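PDB 3R44: fatty acyl CoA synthetase FADD13 (FATTY-ACYL-CoA SYNTHETASE) from Mycobacterium tuberculosis, which is a member of the ANL superfamily of AMP-binding enzymes, with a large N-terminal part followed by a smaller C-terminal domain. Local coordinates for residues 446-449 against 453-456; 487-492 against 509-514. All coordinates share one frame; numbering follows the deposited sequence.

In the fold
Both contacts lie in the C-terminal part of the chain, far from its centre. Followed from the N terminus, strand 438-448 turns back into strand 454-461, and contact 1 closes this short hairpin loop where the two strands pair antiparallel. The chain then passes through helix 468-478 and enters strand 487-490, which lies parallel to 454-461 and completes a three-stranded sheet. Contact 2 closes a longer loop, in which helix 504-511 and the residues after it come back to that third strand. The contacts follow in series, neither nested nor crossed. Their centres are about 11 Å apart, and Leu446 of contact 1 packs against Tyr511 and Thr514 of contact 2.

Contact 1 of 2, residues 446-449 against 453-456; sequences LPDE and EIAA
Leu446 and Ile454 form the antiparallel hydrogen-bonded pair that closes the hairpin of strands 438-448 and 454-461. Leu446 N donates a hydrogen bond to Ile454 O at 3.0 Å, and Ile454 N donates one to Leu446 O at the same 3.0 Å. Both bonds are nearly straight, with N-H...O angles of about 160°. Leu446 O also takes a CA-H...O contact from Glu453 CA at 3.2 Å. The side chains of Leu446 and Ile454 rise on one face of the sheet, and the tight packing is there, where Leu446 CD1 rests on Ala456 CB at 3.7 Å. Leu446 CB and Ile454 CG1 are more widely spaced, at 4.4 Å. Val515 also touches Leu446, which is buried.

Toward the turn no further ladder bond follows and the side chains part. Pro447, which is exposed, and Glu453 are a non-hydrogen-bonded pair; an N-H at this position would not point to the partner strand, so the proline fits without losing a bond between these two strands. Beyond them Asp448 lies across the branch methyl of Ile454, its CB 3.7 Å from Ile454 CG2. With CG anti to the backbone N (chi1 -170°), the carboxylate carbon is brought against that same methyl. Asp448 OD2 accepts from the backbone N of Lys450, as in an Asx turn, and also from Trp451 N. Glu453 leads off to another strand, where its OE1 accepts from Ile417 N.

The chemistry thus changes along the hairpin: paired amides and apolar contacts hold its inner part, whereas at the partly exposed end a carboxylate does two jobs, shielding a methyl group with its carbon atoms and ordering the turn with one oxygen.

Contact 2 of 2, residues 487-492 against 509-514; sequences KVIFAE and EQYSAT
Ile489 lays its branch methyl obliquely against the Tyr511 ring, joining strand 487-490 to the C-terminal part of helix 504-511. Ile489 CG2 comes closest to Tyr511 CE1, at 3.5 Å, and lies 3.9 Å from Tyr511 CZ. The other branch reaches back along the ring, with Ile489 CD1 4.0 Å from Tyr511 CD1, and the isoleucine and the tyrosine run alongside each other head to tail. Because CG2 of Ile489 stands anti to the backbone N, with CG1 beside that N (chi1 -69°), both methyl ends can meet the ring. Two residues on, Ala491 CB touches the phenol oxygen, Tyr511 OH, at 3.5 Å.

A water forms the polar half of this first shell. Lying at the ring edge, in its plane, it donates one hydrogen to Tyr511 OH at 2.8 Å and the other to Phe490 O at 2.7 Å.

Farther out, the sheet sets the strand side: the backbones of Ile489 and Ala491 bond to strand 454-461, and Ile458 of that strand touches both Ala491 and Tyr511. Phe490 turns its ring the other way, onto Val466 and Ile471. On the helix side, Tyr511 O is gripped twice by one residue, by Thr514 N at 3.0 Å and, in the carbonyl plane, by Thr514 OG1 at 2.7 Å. Ser512 OG donates a hydrogen bond to Glu509 O, with the donor tilted from the carbonyl plane.

The direct contacts between the two segments are thus apolar and small, and the polar link from strand carbonyl to phenol oxygen runs through one water. The joint therefore probably depends also on the packing around Tyr511, that of Leu446 and Ile458 included.

Contact 1 of 2, residues 446-449 against 453-456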
ATOM      1  N   LEU A 446      14.675   1.822  21.409  1.00 20.34           N
ATOM      2  CA  LEU A 446      14.711   3.144  22.017  1.00 21.77           C
ATOM      3  C   LEU A 446      16.059   3.727  21.718  1.00 23.90           C
ATOM      4  O   LEU A 446      17.049   2.988  21.694  1.00 21.64           O
ATOM      5  CB  LEU A 446      14.529   3.057  23.537  1.00 23.02           C
ATOM      6  CG  LEU A 446      13.111   2.694  23.972  1.00 22.46           C
ATOM      7  CD1 LEU A 446      13.039   2.532  25.461  1.00 26.30           C
ATOM      8  CD2 LEU A 446      12.067   3.707  23.526  1.00 26.06           C
ATOM      9  N   PRO A 447      16.115   5.051  21.519  1.00 26.07           N
ATOM     10  CA  PRO A 447      17.374   5.625  21.161  1.00 28.65           C
ATOM     11  C   PRO A 447      18.415   5.471  22.251  1.00 30.82           C
ATOM     12  O   PRO A 447      18.102   5.484  23.435  1.00 30.32           O
ATOM     13  CB  PRO A 447      17.061   7.107  20.882  1.00 30.44           C
ATOM     14  CG  PRO A 447      15.630   7.315  21.146  1.00 30.39           C
ATOM     15  CD  PRO A 447      15.005   6.027  21.541  1.00 26.76           C
ATOM     16  N   ASP A 448      19.667   5.329  21.837  1.00 33.69           N
ATOM     17  CA  ASP A 448      20.741   5.158  22.799  1.00 36.38           C
ATOM     18  C   ASP A 448      22.029   5.773  22.250  1.00 39.22           C
ATOM     19  O   ASP A 448      22.460   5.400  21.149  1.00 39.59           O
ATOM     20  CB  ASP A 448      20.937   3.673  23.123  1.00 35.33           C
ATOM     21  CG  ASP A 448      21.869   3.454  24.299  1.00 39.78           C
ATOM     22  OD1 ASP A 448      21.362   3.279  25.424  1.00 41.02           O
ATOM     23  OD2 ASP A 448      23.109   3.515  24.096  1.00 44.14           O
ATOM     24  N   GLU A 449      22.625   6.703  23.008  1.00 42.19           N
ATOM     25  CA  GLU A 449      23.913   7.316  22.626  1.00 45.91           C
ATOM     26  C   GLU A 449      24.952   6.283  22.140  1.00 46.23           C
ATOM     27  O   GLU A 449      25.608   6.477  21.111  1.00 48.15           O
ATOM     28  N   GLU A 453      20.335   2.220  18.876  1.00 26.92           N
ATOM     29  CA  GLU A 453      19.064   1.812  19.469  1.00 26.33           C
ATOM     30  C   GLU A 453      19.339   0.589  20.290  1.00 25.13           C
ATOM     31  O   GLU A 453      20.217  -0.205  19.960  1.00 26.30           O
ATOM     32  CB  GLU A 453      17.981   1.399  18.451  1.00 26.82           C
ATOM     33  CG  GLU A 453      17.570   2.391  17.411  1.00 32.52           C
ATOM     34  CD  GLU A 453      16.528   1.754  16.449  1.00 38.49           C
ATOM     35  OE1 GLU A 453      16.951   1.151  15.415  1.00 41.12           O
ATOM     36  OE2 GLU A 453      15.309   1.811  16.777  1.00 38.59           O
ATOM     37  N   ILE A 454      18.576   0.445  21.360  1.00 23.77           N
ATOM     38  CA  ILE A 454      18.624  -0.743  22.150  1.00 23.20           C
ATOM     39  C   ILE A 454      17.205  -1.369  22.073  1.00 21.46           C
ATOM     40  O   ILE A 454      16.220  -0.667  21.946  1.00 20.91           O
ATOM     41  CB  ILE A 454      19.019  -0.458  23.631  1.00 23.50           C
ATOM     42  CG1 ILE A 454      18.048   0.511  24.276  1.00 25.71           C
ATOM     43  CG2 ILE A 454      20.467   0.034  23.721  1.00 27.83           C
ATOM     44  CD1 ILE A 454      17.951   0.327  25.800  1.00 30.95           C
ATOM     45  N   ALA A 455      17.131  -2.692  22.162  1.00 21.16           N
ATOM     46  CA  ALA A 455      15.865  -3.377  22.209  1.00 19.23           C
ATOM     47  C   ALA A 455      15.327  -3.323  23.609  1.00 18.07           C
ATOM     48  O   ALA A 455      15.989  -3.745  24.541  1.00 19.64           O
ATOM     49  CB  ALA A 455      16.038  -4.826  21.799  1.00 20.50           C
ATOM     50  N   ALA A 456      14.152  -2.734  23.762  1.00 16.75           N
ATOM     51  CA  ALA A 456      13.439  -2.637  24.994  1.00 15.95           C
ATOM     52  C   ALA A 456      12.211  -3.544  24.914  1.00 15.20           C
ATOM     53  O   ALA A 456      11.379  -3.389  24.024  1.00 16.44           O
ATOM     54  CB  ALA A 456      12.940  -1.200  25.238  1.00 15.74           C
TER

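Contact 2 of 2, residues 487-492 against 509-514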
ATOM      1  N   LYS A 487      16.730  -3.462  27.885  1.00 26.09           N
ATOM      2  CA  LYS A 487      15.894  -2.904  28.929  1.00 25.51           C
ATOM      3  C   LYS A 487      14.644  -3.782  28.964  1.00 23.15           C
ATOM      4  O   LYS A 487      14.144  -4.200  27.907  1.00 22.16           O
ATOM      5  CB  LYS A 487      15.500  -1.466  28.543  1.00 25.43           C
ATOM      6  CG  LYS A 487      14.873  -0.648  29.619  1.00 28.79           C
ATOM      7  N   VAL A 488      14.150  -4.096  30.144  1.00 21.21           N
ATOM      8  CA  VAL A 488      12.843  -4.692  30.270  1.00 19.66           C
ATOM      9  C   VAL A 488      11.976  -3.688  31.064  1.00 18.79           C
ATOM     10  O   VAL A 488      12.357  -3.220  32.171  1.00 18.45           O
ATOM     11  CB  VAL A 488      12.900  -6.068  31.004  1.00 21.39           C
ATOM     12  CG1 VAL A 488      11.495  -6.537  31.325  1.00 21.75           C
ATOM     13  CG2 VAL A 488      13.675  -7.130  30.161  1.00 18.94           C
ATOM     14  N   ILE A 489      10.810  -3.369  30.536  1.00 16.79           N
ATOM     15  CA  ILE A 489       9.929  -2.359  31.130  1.00 17.85           C
ATOM     16  C   ILE A 489       8.598  -3.035  31.406  1.00 17.43           C
ATOM     17  O   ILE A 489       7.960  -3.452  30.483  1.00 16.27           O
ATOM     18  CB  ILE A 489       9.704  -1.165  30.178  1.00 17.13           C
ATOM     19  CG1 ILE A 489      11.001  -0.370  30.029  1.00 19.33           C
ATOM     20  CG2 ILE A 489       8.536  -0.268  30.626  1.00 19.86           C
ATOM     21  CD1 ILE A 489      10.964   0.607  28.879  1.00 19.72           C
ATOM     22  N   PHE A 490       8.205  -3.147  32.671  1.00 16.93           N
ATOM     23  CA  PHE A 490       6.893  -3.667  32.998  1.00 17.62           C
ATOM     24  C   PHE A 490       5.883  -2.547  32.800  1.00 17.93           C
ATOM     25  O   PHE A 490       6.150  -1.384  33.117  1.00 17.75           O
ATOM     26  CB  PHE A 490       6.866  -4.215  34.413  1.00 19.20           C
ATOM     27  CG  PHE A 490       7.663  -5.474  34.591  1.00 18.47           C
ATOM     28  CD1 PHE A 490       7.240  -6.654  33.998  1.00 19.25           C
ATOM     29  CD2 PHE A 490       8.828  -5.485  35.349  1.00 24.14           C
ATOM     30  CE1 PHE A 490       7.981  -7.826  34.147  1.00 20.46           C
ATOM     31  CE2 PHE A 490       9.575  -6.681  35.523  1.00 27.21           C
ATOM     32  CZ  PHE A 490       9.140  -7.836  34.908  1.00 26.65           C
ATOM     33  N   ALA A 491       4.737  -2.896  32.236  1.00 16.62           N
ATOM     34  CA  ALA A 491       3.634  -1.943  32.030  1.00 15.67           C
ATOM     35  C   ALA A 491       2.381  -2.590  32.499  1.00 16.86           C
ATOM     36  O   ALA A 491       2.247  -3.832  32.445  1.00 16.48           O
ATOM     37  CB  ALA A 491       3.496  -1.598  30.518  1.00 16.08           C
ATOM     38  N   GLU A 492       1.394  -1.775  32.865  1.00 17.90           N
ATOM     39  CA  GLU A 492       0.092  -2.328  33.150  1.00 19.06           C
ATOM     40  C   GLU A 492      -0.653  -2.668  31.851  1.00 19.13           C
ATOM     41  O   GLU A 492      -1.542  -3.474  31.885  1.00 19.17           O
ATOM     42  CB  GLU A 492      -0.748  -1.339  34.004  1.00 20.22           C
ATOM     43  CG  GLU A 492      -0.200  -1.159  35.388  1.00 19.87           C
ATOM     44  CD  GLU A 492      -0.206  -2.449  36.233  1.00 25.97           C
ATOM     45  OE1 GLU A 492      -1.212  -3.207  36.150  1.00 28.31           O
ATOM     46  OE2 GLU A 492       0.809  -2.700  36.956  1.00 22.82           O
ATOM     47  N   GLU A 509       6.389   6.567  21.524  1.00 19.55           N
ATOM     48  CA  GLU A 509       5.997   7.831  22.106  1.00 21.77           C
ATOM     49  C   GLU A 509       5.945   7.744  23.620  1.00 20.60           C
ATOM     50  O   GLU A 509       6.375   8.647  24.331  1.00 20.28           O
ATOM     51  CB  GLU A 509       4.582   8.212  21.651  1.00 22.38           C
ATOM     52  CG  GLU A 509       4.444   8.887  20.296  1.00 31.87           C
ATOM     53  CD  GLU A 509       2.954   8.994  19.859  1.00 38.34           C
ATOM     54  OE1 GLU A 509       2.066   9.193  20.735  1.00 42.33           O
ATOM     55  OE2 GLU A 509       2.674   8.857  18.645  1.00 42.56           O
ATOM     56  N   GLN A 510       5.325   6.687  24.112  1.00 20.36           N
ATOM     57  CA  GLN A 510       5.168   6.505  25.542  1.00 19.90           C
ATOM     58  C   GLN A 510       6.513   6.499  26.238  1.00 19.58           C
ATOM     59  O   GLN A 510       6.717   7.239  27.224  1.00 21.62           O
ATOM     60  CB  GLN A 510       4.447   5.193  25.811  1.00 19.96           C
ATOM     61  CG  GLN A 510       2.931   5.233  25.600  1.00 21.66           C
ATOM     62  CD  GLN A 510       2.296   3.898  25.828  1.00 20.63           C
ATOM     63  OE1 GLN A 510       2.978   2.878  25.880  1.00 21.22           O
ATOM     64  NE2 GLN A 510       0.991   3.886  26.003  1.00 16.97           N
ATOM     65  N   TYR A 511       7.431   5.677  25.742  1.00 17.38           N
ATOM     66  CA  TYR A 511       8.702   5.519  26.377  1.00 17.85           C
ATOM     67  C   TYR A 511       9.819   6.486  25.951  1.00 18.25           C
ATOM     68  O   TYR A 511      10.934   6.385  26.457  1.00 18.58           O
ATOM     69  CB  TYR A 511       9.129   4.039  26.374  1.00 17.00           C
ATOM     70  CG  TYR A 511       8.095   3.254  27.111  1.00 14.86           C
ATOM     71  CD1 TYR A 511       8.044   3.288  28.513  1.00 16.36           C
ATOM     72  CD2 TYR A 511       7.126   2.530  26.421  1.00 15.48           C
ATOM     73  CE1 TYR A 511       7.041   2.621  29.209  1.00 17.87           C
ATOM     74  CE2 TYR A 511       6.118   1.848  27.104  1.00 16.58           C
ATOM     75  CZ  TYR A 511       6.101   1.881  28.520  1.00 15.32           C
ATOM     76  OH  TYR A 511       5.096   1.212  29.212  1.00 18.71           O
ATOM     77  N   SER A 512       9.502   7.501  25.143  1.00 20.59           N
ATOM     78  CA  SER A 512      10.488   8.524  24.846  1.00 22.38           C
ATOM     79  C   SER A 512      10.897   9.238  26.138  1.00 23.20           C
ATOM     80  O   SER A 512      12.003   9.744  26.212  1.00 23.48           O
ATOM     81  CB  SER A 512       9.989   9.576  23.838  1.00 22.63           C
ATOM     82  OG  SER A 512       8.984  10.351  24.449  1.00 23.96           O
ATOM     83  N   ALA A 513      10.033   9.228  27.158  1.00 23.05           N
ATOM     84  CA  ALA A 513      10.379   9.888  28.437  1.00 24.85           C
ATOM     85  C   ALA A 513      11.468   9.160  29.236  1.00 25.32           C
ATOM     86  O   ALA A 513      11.949   9.700  30.239  1.00 27.23           O
ATOM     87  CB  ALA A 513       9.148  10.045  29.302  1.00 25.97           C
ATOM     88  N   THR A 514      11.829   7.943  28.836  1.00 23.26           N
ATOM     89  CA  THR A 514      12.790   7.143  29.592  1.00 23.27           C
ATOM     90  C   THR A 514      14.224   7.265  29.067  1.00 25.35           C
ATOM     91  O   THR A 514      15.139   6.708  29.651  1.00 24.54           O
ATOM     92  CB  THR A 514      12.374   5.683  29.636  1.00 22.45           C
ATOM     93  OG1 THR A 514      12.442   5.109  28.335  1.00 19.97           O
ATOM     94  CG2 THR A 514      10.949   5.567  30.190  1.00 19.99           C
TER
HETATM   95  O   HOH W   1       5.507   1.011  32.011  1.00 10.06           O